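Local atomic coordinates of Nrps/pks (Streptomyces albus, PDB entry 4OPE), a protein that probably catalyses decarboxylative Claisen-type chain extension in oxazolomycin biosynthesis, as a ketosynthase domain of an AT-less hybrid NRPS/PKS assembly line. Residues 259-263 / 365-369; 290-295 / 428-432; 305-311 / 416-422. All blocks are in the same frame, centred on the assembly; numbering follows the deposited sequence.

Interaction 1: 259-263 / 365-369; sequences DRVLA and LLQFR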
ATOM      1  N   ASP A 259     -18.190 -20.858 -10.822  1.00 52.84           N
ATOM      2  CA  ASP A 259     -17.157 -20.986  -9.783  1.00 50.02           C
ATOM      3  C   ASP A 259     -17.803 -21.535  -8.544  1.00 47.97           C
ATOM      4  O   ASP A 259     -18.979 -21.311  -8.316  1.00 44.21           O
ATOM      5  CB  ASP A 259     -16.523 -19.666  -9.413  1.00 50.56           C
ATOM      6  CG  ASP A 259     -15.840 -19.013 -10.555  1.00 54.70           C
ATOM      7  OD1 ASP A 259     -14.966 -19.624 -11.194  1.00 56.77           O
ATOM      8  OD2 ASP A 259     -16.190 -17.859 -10.830  1.00 59.62           O
ATOM      9  N   ARG A 260     -17.028 -22.235  -7.734  1.00 44.76           N
ATOM     10  CA  ARG A 260     -17.458 -22.527  -6.391  1.00 45.77           C
ATOM     11  C   ARG A 260     -17.306 -21.219  -5.580  1.00 45.16           C
ATOM     12  O   ARG A 260     -16.228 -20.639  -5.524  1.00 46.22           O
ATOM     13  CB  ARG A 260     -16.631 -23.681  -5.818  1.00 47.06           C
ATOM     14  CG  ARG A 260     -17.014 -24.097  -4.422  1.00 52.72           C
ATOM     15  CD  ARG A 260     -16.300 -25.374  -4.019  1.00 62.63           C
ATOM     16  NE  ARG A 260     -14.847 -25.279  -4.220  1.00 68.28           N
ATOM     17  CZ  ARG A 260     -13.973 -26.210  -3.849  1.00 70.39           C
ATOM     18  NH1 ARG A 260     -14.384 -27.308  -3.220  1.00 77.06           N
ATOM     19  NH2 ARG A 260     -12.679 -26.023  -4.077  1.00 70.14           N
ATOM     20  N   VAL A 261     -18.402 -20.732  -5.005  1.00 43.58           N
ATOM     21  CA  VAL A 261     -18.392 -19.494  -4.224  1.00 40.42           C
ATOM     22  C   VAL A 261     -18.159 -19.807  -2.735  1.00 40.81           C
ATOM     23  O   VAL A 261     -18.892 -20.562  -2.119  1.00 43.90           O
ATOM     24  CB  VAL A 261     -19.706 -18.744  -4.445  1.00 38.38           C
ATOM     25  CG1 VAL A 261     -19.799 -17.544  -3.548  1.00 41.30           C
ATOM     26  CG2 VAL A 261     -19.778 -18.259  -5.865  1.00 37.84           C
ATOM     27  N   LEU A 262     -17.137 -19.215  -2.148  1.00 39.93           N
ATOM     28  CA  LEU A 262     -16.786 -19.508  -0.760  1.00 38.36           C
ATOM     29  C   LEU A 262     -17.490 -18.630   0.245  1.00 39.91           C
ATOM     30  O   LEU A 262     -17.637 -19.008   1.417  1.00 41.18           O
ATOM     31  CB  LEU A 262     -15.282 -19.335  -0.572  1.00 37.66           C
ATOM     32  CG  LEU A 262     -14.415 -20.573  -0.843  1.00 37.49           C
ATOM     33  CD1 LEU A 262     -14.987 -21.414  -1.942  1.00 40.45           C
ATOM     34  CD2 LEU A 262     -13.008 -20.219  -1.216  1.00 36.97           C
ATOM     35  N   ALA A 263     -17.881 -17.437  -0.193  1.00 39.32           N
ATOM     36  CA  ALA A 263     -18.492 -16.458   0.688  1.00 38.02           C
ATOM     37  C   ALA A 263     -18.833 -15.218  -0.117  1.00 38.85           C
ATOM     38  O   ALA A 263     -18.171 -14.872  -1.098  1.00 39.15           O
ATOM     39  CB  ALA A 263     -17.544 -16.088   1.824  1.00 37.20           C
ATOM     40  N   LEU A 365     -13.732 -18.752   6.353  1.00 33.89           N
ATOM     41  CA  LEU A 365     -14.133 -19.481   5.170  1.00 32.79           C
ATOM     42  C   LEU A 365     -14.213 -20.968   5.447  1.00 32.23           C
ATOM     43  O   LEU A 365     -15.120 -21.613   4.997  1.00 34.68           O
ATOM     44  CB  LEU A 365     -13.170 -19.211   4.018  1.00 30.82           C
ATOM     45  CG  LEU A 365     -13.132 -17.744   3.591  1.00 31.13           C
ATOM     46  CD1 LEU A 365     -12.149 -17.514   2.451  1.00 30.63           C
ATOM     47  CD2 LEU A 365     -14.515 -17.225   3.221  1.00 31.14           C
ATOM     48  N   LEU A 366     -13.252 -21.518   6.157  1.00 32.84           N
ATOM     49  CA  LEU A 366     -13.273 -22.938   6.480  1.00 34.75           C
ATOM     50  C   LEU A 366     -14.420 -23.238   7.398  1.00 33.22           C
ATOM     51  O   LEU A 366     -15.047 -24.260   7.280  1.00 32.16           O
ATOM     52  CB  LEU A 366     -11.957 -23.393   7.133  1.00 37.22           C
ATOM     53  CG  LEU A 366     -10.812 -23.321   6.128  1.00 39.58           C
ATOM     54  CD1 LEU A 366      -9.409 -23.322   6.738  1.00 39.24           C
ATOM     55  CD2 LEU A 366     -11.014 -24.448   5.107  1.00 41.02           C
ATOM     56  N   GLN A 367     -14.709 -22.343   8.313  1.00 34.14           N
ATOM     57  CA  GLN A 367     -15.865 -22.566   9.176  1.00 35.76           C
ATOM     58  C   GLN A 367     -17.150 -22.676   8.307  1.00 35.90           C
ATOM     59  O   GLN A 367     -17.933 -23.622   8.465  1.00 35.86           O
ATOM     60  CB  GLN A 367     -15.938 -21.513  10.291  1.00 33.84           C
ATOM     61  CG  GLN A 367     -14.882 -21.765  11.348  1.00 34.34           C
ATOM     62  CD  GLN A 367     -15.004 -20.901  12.607  1.00 34.95           C
ATOM     63  OE1 GLN A 367     -14.502 -21.249  13.668  1.00 36.35           O
ATOM     64  NE2 GLN A 367     -15.673 -19.786  12.494  1.00 37.07           N
ATOM     65  N   PHE A 368     -17.334 -21.740   7.377  1.00 35.12           N
ATOM     66  CA  PHE A 368     -18.474 -21.785   6.495  1.00 35.86           C
ATOM     67  C   PHE A 368     -18.518 -23.146   5.817  1.00 38.37           C
ATOM     68  O   PHE A 368     -19.565 -23.828   5.851  1.00 41.42           O
ATOM     69  CB  PHE A 368     -18.414 -20.701   5.438  1.00 34.59           C
ATOM     70  CG  PHE A 368     -18.788 -19.312   5.921  1.00 35.37           C
ATOM     71  CD1 PHE A 368     -19.511 -19.093   7.073  1.00 36.13           C
ATOM     72  CD2 PHE A 368     -18.438 -18.207   5.152  1.00 35.93           C
ATOM     73  CE1 PHE A 368     -19.862 -17.797   7.453  1.00 37.01           C
ATOM     74  CE2 PHE A 368     -18.792 -16.913   5.520  1.00 37.60           C
ATOM     75  CZ  PHE A 368     -19.511 -16.708   6.681  1.00 37.53           C
ATOM     76  N   ARG A 369     -17.390 -23.577   5.258  1.00 38.07           N
ATOM     77  CA  ARG A 369     -17.388 -24.793   4.459  1.00 40.77           C
ATOM     78  C   ARG A 369     -17.767 -26.036   5.280  1.00 41.91           C
ATOM     79  O   ARG A 369     -18.568 -26.832   4.842  1.00 38.70           O
ATOM     80  CB  ARG A 369     -16.046 -25.033   3.781  1.00 43.50           C
ATOM     81  CG  ARG A 369     -15.972 -26.453   3.229  1.00 49.10           C
ATOM     82  CD  ARG A 369     -14.770 -26.745   2.341  1.00 57.10           C
ATOM     83  NE  ARG A 369     -14.630 -25.768   1.247  1.00 67.91           N
ATOM     84  CZ  ARG A 369     -13.517 -25.562   0.522  1.00 75.05           C
ATOM     85  NH1 ARG A 369     -12.399 -26.267   0.740  1.00 76.43           N
ATOM     86  NH2 ARG A 369     -13.522 -24.630  -0.430  1.00 80.86           N
TER
HETATM   87  O   HOH W   1     -15.826 -21.515   2.219  1.00 34.36           O

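Interaction 2: 290-295 / 428-432; sequences LIGEAL and NAHVI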
ATOM      1  N   LEU A 290     -16.214   2.102  13.006  1.00 43.39           N
ATOM      2  CA  LEU A 290     -15.860   1.214  11.892  1.00 39.82           C
ATOM      3  C   LEU A 290     -16.835   0.040  11.797  1.00 39.49           C
ATOM      4  O   LEU A 290     -17.447  -0.178  10.759  1.00 38.53           O
ATOM      5  CB  LEU A 290     -14.457   0.700  12.114  1.00 39.95           C
ATOM      6  CG  LEU A 290     -13.962  -0.328  11.112  1.00 42.72           C
ATOM      7  CD1 LEU A 290     -13.552   0.345   9.818  1.00 45.34           C
ATOM      8  CD2 LEU A 290     -12.813  -1.137  11.679  1.00 43.89           C
ATOM      9  N   ILE A 291     -16.989  -0.695  12.890  1.00 37.40           N
ATOM     10  CA  ILE A 291     -17.847  -1.854  12.900  1.00 38.35           C
ATOM     11  C   ILE A 291     -19.320  -1.488  12.628  1.00 41.65           C
ATOM     12  O   ILE A 291     -20.035  -2.206  11.913  1.00 41.33           O
ATOM     13  CB  ILE A 291     -17.715  -2.602  14.250  1.00 38.33           C
ATOM     14  CG1 ILE A 291     -16.329  -3.251  14.363  1.00 38.10           C
ATOM     15  CG2 ILE A 291     -18.720  -3.716  14.359  1.00 37.61           C
ATOM     16  CD1 ILE A 291     -15.959  -3.780  15.735  1.00 38.00           C
ATOM     17  N   GLY A 292     -19.761  -0.364  13.191  1.00 42.97           N
ATOM     18  CA  GLY A 292     -21.112   0.116  13.005  1.00 42.74           C
ATOM     19  C   GLY A 292     -21.391   0.374  11.562  1.00 44.16           C
ATOM     20  O   GLY A 292     -22.425  -0.030  11.027  1.00 47.07           O
ATOM     21  N   GLU A 293     -20.439   1.017  10.920  1.00 46.12           N
ATOM     22  CA  GLU A 293     -20.520   1.323   9.509  1.00 49.19           C
ATOM     23  C   GLU A 293     -20.537   0.045   8.680  1.00 46.52           C
ATOM     24  O   GLU A 293     -21.393  -0.147   7.828  1.00 47.30           O
ATOM     25  CB  GLU A 293     -19.316   2.143   9.138  1.00 57.31           C
ATOM     26  CG  GLU A 293     -19.510   3.168   8.042  1.00 71.95           C
ATOM     27  CD  GLU A 293     -18.313   4.104   7.993  1.00 83.46           C
ATOM     28  OE1 GLU A 293     -18.008   4.674   9.071  1.00 81.73           O
ATOM     29  OE2 GLU A 293     -17.657   4.224   6.915  1.00 91.48           O
ATOM     30  N   ALA A 294     -19.595  -0.841   8.927  1.00 44.45           N
ATOM     31  CA  ALA A 294     -19.588  -2.129   8.226  1.00 45.56           C
ATOM     32  C   ALA A 294     -20.953  -2.847   8.302  1.00 46.70           C
ATOM     33  O   ALA A 294     -21.423  -3.356   7.291  1.00 46.53           O
ATOM     34  CB  ALA A 294     -18.510  -3.027   8.802  1.00 44.13           C
ATOM     35  N   LEU A 295     -21.564  -2.870   9.493  1.00 45.00           N
ATOM     36  CA  LEU A 295     -22.871  -3.483   9.676  1.00 47.53           C
ATOM     37  C   LEU A 295     -23.944  -2.795   8.832  1.00 49.39           C
ATOM     38  O   LEU A 295     -24.797  -3.435   8.249  1.00 49.28           O
ATOM     39  CB  LEU A 295     -23.274  -3.442  11.131  1.00 47.59           C
ATOM     40  CG  LEU A 295     -22.523  -4.361  12.071  1.00 48.90           C
ATOM     41  CD1 LEU A 295     -22.739  -3.928  13.510  1.00 51.58           C
ATOM     42  CD2 LEU A 295     -23.002  -5.783  11.917  1.00 51.00           C
ATOM     43  N   ASN A 428      -7.473   0.523  11.078  1.00 34.88           N
ATOM     44  CA  ASN A 428      -8.376  -0.572  11.384  1.00 33.90           C
ATOM     45  C   ASN A 428      -9.099  -1.038  10.168  1.00 32.64           C
ATOM     46  O   ASN A 428      -9.363  -0.235   9.305  1.00 33.71           O
ATOM     47  CB  ASN A 428      -9.450  -0.129  12.366  1.00 34.55           C
ATOM     48  CG  ASN A 428      -8.894   0.512  13.599  1.00 33.92           C
ATOM     49  OD1 ASN A 428      -8.156  -0.105  14.345  1.00 34.11           O
ATOM     50  ND2 ASN A 428      -9.311   1.731  13.861  1.00 34.90           N
ATOM     51  N   ALA A 429      -9.501  -2.298  10.158  1.00 30.70           N
ATOM     52  CA  ALA A 429     -10.276  -2.820   9.076  1.00 31.90           C
ATOM     53  C   ALA A 429     -11.261  -3.814   9.625  1.00 33.57           C
ATOM     54  O   ALA A 429     -10.929  -4.548  10.565  1.00 35.62           O
ATOM     55  CB  ALA A 429      -9.385  -3.503   8.068  1.00 31.47           C
ATOM     56  N   HIS A 430     -12.472  -3.814   9.057  1.00 33.54           N
ATOM     57  CA  HIS A 430     -13.517  -4.785   9.404  1.00 34.21           C
ATOM     58  C   HIS A 430     -14.165  -5.327   8.144  1.00 34.31           C
ATOM     59  O   HIS A 430     -14.399  -4.553   7.202  1.00 33.61           O
ATOM     60  CB  HIS A 430     -14.587  -4.114  10.248  1.00 35.03           C
ATOM     61  CG  HIS A 430     -15.482  -5.063  10.966  1.00 36.92           C
ATOM     62  ND1 HIS A 430     -15.096  -5.718  12.125  1.00 36.99           N
ATOM     63  CD2 HIS A 430     -16.765  -5.443  10.719  1.00 37.97           C
ATOM     64  CE1 HIS A 430     -16.093  -6.489  12.544  1.00 38.25           C
ATOM     65  NE2 HIS A 430     -17.119  -6.338  11.713  1.00 40.05           N
ATOM     66  N   VAL A 431     -14.472  -6.629   8.141  1.00 34.14           N
ATOM     67  CA  VAL A 431     -15.223  -7.242   7.043  1.00 35.20           C
ATOM     68  C   VAL A 431     -16.327  -8.217   7.477  1.00 36.35           C
ATOM     69  O   VAL A 431     -16.165  -9.012   8.385  1.00 36.05           O
ATOM     70  CB  VAL A 431     -14.292  -7.872   5.973  1.00 36.82           C
ATOM     71  CG1 VAL A 431     -13.228  -8.719   6.589  1.00 38.74           C
ATOM     72  CG2 VAL A 431     -15.063  -8.735   4.996  1.00 38.03           C
ATOM     73  N   ILE A 432     -17.486  -8.092   6.815  1.00 38.97           N
ATOM     74  CA  ILE A 432     -18.639  -8.954   7.012  1.00 38.14           C
ATOM     75  C   ILE A 432     -18.772  -9.920   5.837  1.00 38.00           C
ATOM     76  O   ILE A 432     -18.843  -9.487   4.672  1.00 37.46           O
ATOM     77  CB  ILE A 432     -19.938  -8.141   7.048  1.00 39.31           C
ATOM     78  CG1 ILE A 432     -19.809  -6.875   7.908  1.00 42.57           C
ATOM     79  CG2 ILE A 432     -21.051  -8.966   7.616  1.00 39.45           C
ATOM     80  CD1 ILE A 432     -19.852  -7.076   9.403  1.00 41.73           C
TER

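Interaction 3: 305-311 / 416-422; sequences LGYLEAH and TAAISAF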
ATOM      1  N   LEU A 305     -25.819 -11.793  13.246  1.00 49.92           N
ATOM      2  CA  LEU A 305     -24.421 -12.116  13.103  1.00 44.85           C
ATOM      3  C   LEU A 305     -24.105 -13.451  13.728  1.00 41.47           C
ATOM      4  O   LEU A 305     -24.368 -13.650  14.880  1.00 40.74           O
ATOM      5  CB  LEU A 305     -23.637 -11.051  13.797  1.00 48.28           C
ATOM      6  CG  LEU A 305     -22.148 -11.028  13.601  1.00 49.68           C
ATOM      7  CD1 LEU A 305     -21.798 -10.976  12.126  1.00 50.57           C
ATOM      8  CD2 LEU A 305     -21.663  -9.777  14.289  1.00 51.25           C
ATOM      9  N   GLY A 306     -23.548 -14.376  12.963  1.00 39.35           N
ATOM     10  CA  GLY A 306     -23.269 -15.734  13.469  1.00 39.12           C
ATOM     11  C   GLY A 306     -21.972 -15.980  14.210  1.00 38.46           C
ATOM     12  O   GLY A 306     -21.880 -16.908  15.002  1.00 42.00           O
ATOM     13  N   TYR A 307     -20.957 -15.165  13.959  1.00 37.19           N
ATOM     14  CA  TYR A 307     -19.625 -15.379  14.534  1.00 37.32           C
ATOM     15  C   TYR A 307     -18.802 -14.145  14.336  1.00 36.04           C
ATOM     16  O   TYR A 307     -18.944 -13.463  13.341  1.00 35.14           O
ATOM     17  CB  TYR A 307     -18.906 -16.571  13.881  1.00 38.00           C
ATOM     18  CG  TYR A 307     -17.551 -16.852  14.444  1.00 37.18           C
ATOM     19  CD1 TYR A 307     -17.396 -17.569  15.607  1.00 37.80           C
ATOM     20  CD2 TYR A 307     -16.435 -16.420  13.808  1.00 37.87           C
ATOM     21  CE1 TYR A 307     -16.154 -17.835  16.130  1.00 38.17           C
ATOM     22  CE2 TYR A 307     -15.182 -16.642  14.334  1.00 38.86           C
ATOM     23  CZ  TYR A 307     -15.052 -17.347  15.490  1.00 40.63           C
ATOM     24  OH  TYR A 307     -13.783 -17.551  15.976  1.00 47.40           O
ATOM     25  N   LEU A 308     -17.933 -13.880  15.300  1.00 38.27           N
ATOM     26  CA  LEU A 308     -17.053 -12.695  15.296  1.00 41.31           C
ATOM     27  C   LEU A 308     -15.616 -13.184  15.484  1.00 40.68           C
ATOM     28  O   LEU A 308     -15.266 -13.674  16.553  1.00 39.92           O
ATOM     29  CB  LEU A 308     -17.442 -11.745  16.427  1.00 44.14           C
ATOM     30  CG  LEU A 308     -16.897 -10.305  16.514  1.00 48.18           C
ATOM     31  CD1 LEU A 308     -15.425 -10.168  16.832  1.00 48.77           C
ATOM     32  CD2 LEU A 308     -17.158  -9.563  15.227  1.00 52.85           C
ATOM     33  N   GLU A 309     -14.825 -13.101  14.415  1.00 39.50           N
ATOM     34  CA  GLU A 309     -13.420 -13.461  14.425  1.00 39.37           C
ATOM     35  C   GLU A 309     -12.725 -12.214  14.795  1.00 39.95           C
ATOM     36  O   GLU A 309     -12.636 -11.245  14.008  1.00 41.74           O
ATOM     37  CB  GLU A 309     -12.949 -13.928  13.045  1.00 39.48           C
ATOM     38  CG  GLU A 309     -11.450 -14.102  12.904  1.00 38.44           C
ATOM     39  CD  GLU A 309     -10.831 -15.171  13.826  1.00 41.67           C
ATOM     40  OE1 GLU A 309     -11.513 -16.133  14.313  1.00 39.67           O
ATOM     41  OE2 GLU A 309      -9.602 -15.052  14.061  1.00 45.67           O
ATOM     42  N   ALA A 310     -12.253 -12.209  16.026  1.00 42.82           N
ATOM     43  CA  ALA A 310     -11.808 -10.961  16.649  1.00 41.62           C
ATOM     44  C   ALA A 310     -10.342 -10.735  16.395  1.00 42.48           C
ATOM     45  O   ALA A 310      -9.589 -11.666  16.102  1.00 43.12           O
ATOM     46  CB  ALA A 310     -12.056 -11.026  18.131  1.00 41.40           C
ATOM     47  N   HIS A 311      -9.927  -9.491  16.560  1.00 41.67           N
ATOM     48  CA  HIS A 311      -8.526  -9.177  16.531  1.00 41.04           C
ATOM     49  C   HIS A 311      -7.753 -10.009  17.535  1.00 39.64           C
ATOM     50  O   HIS A 311      -6.804 -10.692  17.167  1.00 45.61           O
ATOM     51  CB  HIS A 311      -8.305  -7.704  16.751  1.00 43.06           C
ATOM     52  CG  HIS A 311      -6.900  -7.296  16.549  1.00 43.21           C
ATOM     53  ND1 HIS A 311      -6.197  -7.627  15.413  1.00 45.21           N
ATOM     54  CD2 HIS A 311      -6.049  -6.615  17.353  1.00 44.91           C
ATOM     55  CE1 HIS A 311      -4.970  -7.142  15.518  1.00 49.49           C
ATOM     56  NE2 HIS A 311      -4.859  -6.518  16.683  1.00 45.47           N
ATOM     57  N   THR A 416     -23.428 -16.022   8.819  1.00 40.84           N
ATOM     58  CA  THR A 416     -22.665 -14.773   8.640  1.00 42.40           C
ATOM     59  C   THR A 416     -21.518 -14.650   9.652  1.00 40.36           C
ATOM     60  O   THR A 416     -21.549 -15.226  10.745  1.00 40.58           O
ATOM     61  CB  THR A 416     -23.527 -13.500   8.771  1.00 43.68           C
ATOM     62  OG1 THR A 416     -24.070 -13.455  10.081  1.00 49.67           O
ATOM     63  CG2 THR A 416     -24.666 -13.500   7.804  1.00 44.11           C
ATOM     64  N   ALA A 417     -20.495 -13.908   9.269  1.00 35.46           N
ATOM     65  CA  ALA A 417     -19.410 -13.696  10.154  1.00 34.20           C
ATOM     66  C   ALA A 417     -18.802 -12.348   9.901  1.00 34.53           C
ATOM     67  O   ALA A 417     -18.909 -11.759   8.809  1.00 31.83           O
ATOM     68  CB  ALA A 417     -18.369 -14.775   9.994  1.00 34.04           C
ATOM     69  N   ALA A 418     -18.168 -11.861  10.950  1.00 35.42           N
ATOM     70  CA  ALA A 418     -17.535 -10.587  10.901  1.00 38.00           C
ATOM     71  C   ALA A 418     -16.127 -10.753  11.420  1.00 36.21           C
ATOM     72  O   ALA A 418     -15.902 -11.494  12.359  1.00 36.91           O
ATOM     73  CB  ALA A 418     -18.322  -9.612  11.763  1.00 39.76           C
ATOM     74  N   ILE A 419     -15.196 -10.034  10.815  1.00 36.21           N
ATOM     75  CA  ILE A 419     -13.768 -10.183  11.103  1.00 35.42           C
ATOM     76  C   ILE A 419     -13.136  -8.829  11.277  1.00 33.12           C
ATOM     77  O   ILE A 419     -13.300  -7.970  10.418  1.00 30.58           O
ATOM     78  CB  ILE A 419     -13.052 -10.849   9.926  1.00 36.02           C
ATOM     79  CG1 ILE A 419     -13.875 -12.061   9.515  1.00 37.54           C
ATOM     80  CG2 ILE A 419     -11.605 -11.197  10.313  1.00 34.61           C
ATOM     81  CD1 ILE A 419     -13.295 -12.834   8.352  1.00 40.62           C
ATOM     82  N   SER A 420     -12.387  -8.689  12.373  1.00 32.81           N
ATOM     83  CA  SER A 420     -11.688  -7.451  12.726  1.00 32.73           C
ATOM     84  C   SER A 420     -10.168  -7.595  12.660  1.00 32.18           C
ATOM     85  O   SER A 420      -9.606  -8.621  12.991  1.00 31.43           O
ATOM     86  CB  SER A 420     -12.007  -7.037  14.152  1.00 32.70           C
ATOM     87  OG  SER A 420     -13.328  -6.549  14.312  1.00 34.51           O
ATOM     88  N   ALA A 421      -9.523  -6.515  12.259  1.00 32.03           N
ATOM     89  CA  ALA A 421      -8.111  -6.391  12.347  1.00 31.84           C
ATOM     90  C   ALA A 421      -7.746  -4.925  12.608  1.00 32.49           C
ATOM     91  O   ALA A 421      -8.106  -4.034  11.829  1.00 29.79           O
ATOM     92  CB  ALA A 421      -7.497  -6.874  11.062  1.00 32.16           C
ATOM     93  N   PHE A 422      -7.001  -4.719  13.697  1.00 33.90           N
ATOM     94  CA  PHE A 422      -6.584  -3.394  14.169  1.00 35.26           C
ATOM     95  C   PHE A 422      -5.067  -3.268  14.193  1.00 34.62           C
ATOM     96  O   PHE A 422      -4.387  -3.904  14.957  1.00 35.09           O
ATOM     97  CB  PHE A 422      -7.127  -3.169  15.582  1.00 36.96           C
ATOM     98  CG  PHE A 422      -8.597  -3.397  15.696  1.00 37.08           C
ATOM     99  CD1 PHE A 422      -9.460  -2.820  14.804  1.00 36.28           C
ATOM    100  CD2 PHE A 422      -9.104  -4.213  16.666  1.00 38.48           C
ATOM    101  CE1 PHE A 422     -10.812  -3.005  14.893  1.00 35.99           C
ATOM    102  CE2 PHE A 422     -10.463  -4.428  16.764  1.00 38.40           C
ATOM    103  CZ  PHE A 422     -11.319  -3.803  15.882  1.00 38.37           C
TER

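Interaction 1: 259-263 / 365-369
The loop entering strand 263-272 packs against the C-terminal part of helix 356-370 through an apolar end, a water bridge and a pair of stacked arginines. At the buried end, Ala263 CB packs on Leu365 CD2 at 3.5 Å. The same CB reaches the edge of the Phe368 ring, 4.0 Å from CE2, near the ring plane. Next along the loop, a single water donates to Leu262 O at 3.2 Å and to Leu365 O at 2.9 Å. Leu365 O also takes the helical bond from Arg369 N, and thus receives two donors. Farther out, Arg369 extends from the helix with CG opposite its backbone N (chi1 167°) and bends at chi3, bringing NH2 over the centre of the Arg260 guanidinium. The two groups lie almost flat on each other, centres 4.4 Å apart and planes at 22°, although the side chains cross at about a right angle. Leu262 CD1 meets the edge of the Arg369 guanidinium, 3.8 Å from NH2. Arg260 NH2 is hydrogen-bonded to Ser564 OG, which fixes that end of the group. The Phe368 ring also meets that of Trp402. A helix is thus packed against the loop that leads into a sheet strand, within the layered alpha/beta thiolase fold of ketosynthases.

Interaction 2: 290-295 / 428-432
His430 projects from strand 427-434 into the underside of helix 284-298, where Ile291 and Ala294 meet its ring in different ways. Ile291 lies over one face: its CG1 is 3.8 Å from the ring centroid and 20° off the normal, a CH-pi contact displaced toward ND1 and CE1. Ala294 instead comes at the edge, its CB 3.5 Å from CD2 and near the ring plane. The imidazole is carried up to the helix because CG stands opposite the backbone N (chi1 -164°), and ND1 is hydrogen-bonded to Ser420 OG, which limits rotation of the ring. Leu290 fills the space beside it, with CD2 set between Asn428 CB at 3.6 Å and His430 CB at 3.7 Å. At the other end, Ala294 CB and Leu295 CD2 rest on Ile432, the latter 4.2 Å from CD1. An alanine in place of His430 would probably leave Ser420 OG without this partner and open a gap beneath Ile291 and beside Ala294. Asn428 ND2 bonds to Asn271 OD1 on strand 263-272, while Glu293, on the helix, forms a salt bridge with Arg120 of the second subunit. Helix and strand run roughly parallel, their axes 8.3 Å apart at 28°, as the connecting helix of a beta-alpha-beta crossover from strand 263-272 to strand 308-309 within the thiolase fold.

Interaction 3: 305-311 / 416-422
Tyr307 O, Glu309 N and Glu309 O join strand 308-309 to strand 416-422 in parallel register. Tyr307 O accepts from Ala418 N at 3.0 Å, Glu309 N donates to Ala418 O at 2.8 Å, and Glu309 O receives Ser420 N at 3.0 Å in a bond almost collinear with the carbonyl (174°). Where the pairing begins, Gly306 N donates to Thr416 OG1 at 3.1 Å and weakly to Thr416 O. With chi1 at 62°, the threonine hydroxyl faces Gly306, and it also bonds to Asp304 O. Beside the bridge, Ala418 CB is flanked by Leu308 CD2 at 3.7 Å and Leu305 CD1 at 3.8 Å. On the opposite face of the sheet, Glu309 CG packs against Ile419 CG2, and its carboxylate goes on to a salt bridge with Lys363 and a hydrogen bond from Val345 N. At the far end, the edge of the Phe422 ring is turned to the face of His311, centroids 5.4 Å apart and planes at 64°. Phe422 CB lies over that ring, 4.2 Å from its centroid. A second shell steadies the His311 backbone: N bonds to Glu322 and O to Lys346. His311 stands in an EAHGTGT sequence, consistent with the first histidine of the Cys-His-His catalytic site of ketosynthases, just past the end of a parallel strand of the thiolase-fold sheet.

Overall arrangement
Interactions 2 and 3 share one sheet, their centres 9 Å apart, since strands 427-434 and 416-422 are antiparallel neighbours: Ala429 N lies 2.8 Å from Ala421 O, and Val431 O 2.8 Å from Ile419 N, both probable hydrogen bonds. Interaction 1 centres 16 Å from interaction 3 and meets it at the start of strand 416-422, where Phe368 CZ is 3.9 Å from Ala417 N and Gln367 NE2 is 3.7 Å from Tyr307 CE2. Interactions 1 and 2 do not touch; their nearest atoms are about 7 Å apart. Helices 284-298 and 356-370 cover opposite faces of the sheet, marked by Ala418 and His430 and by Ile419 and Glu309; its strand 308-309 leads into the probable active-site residue His311.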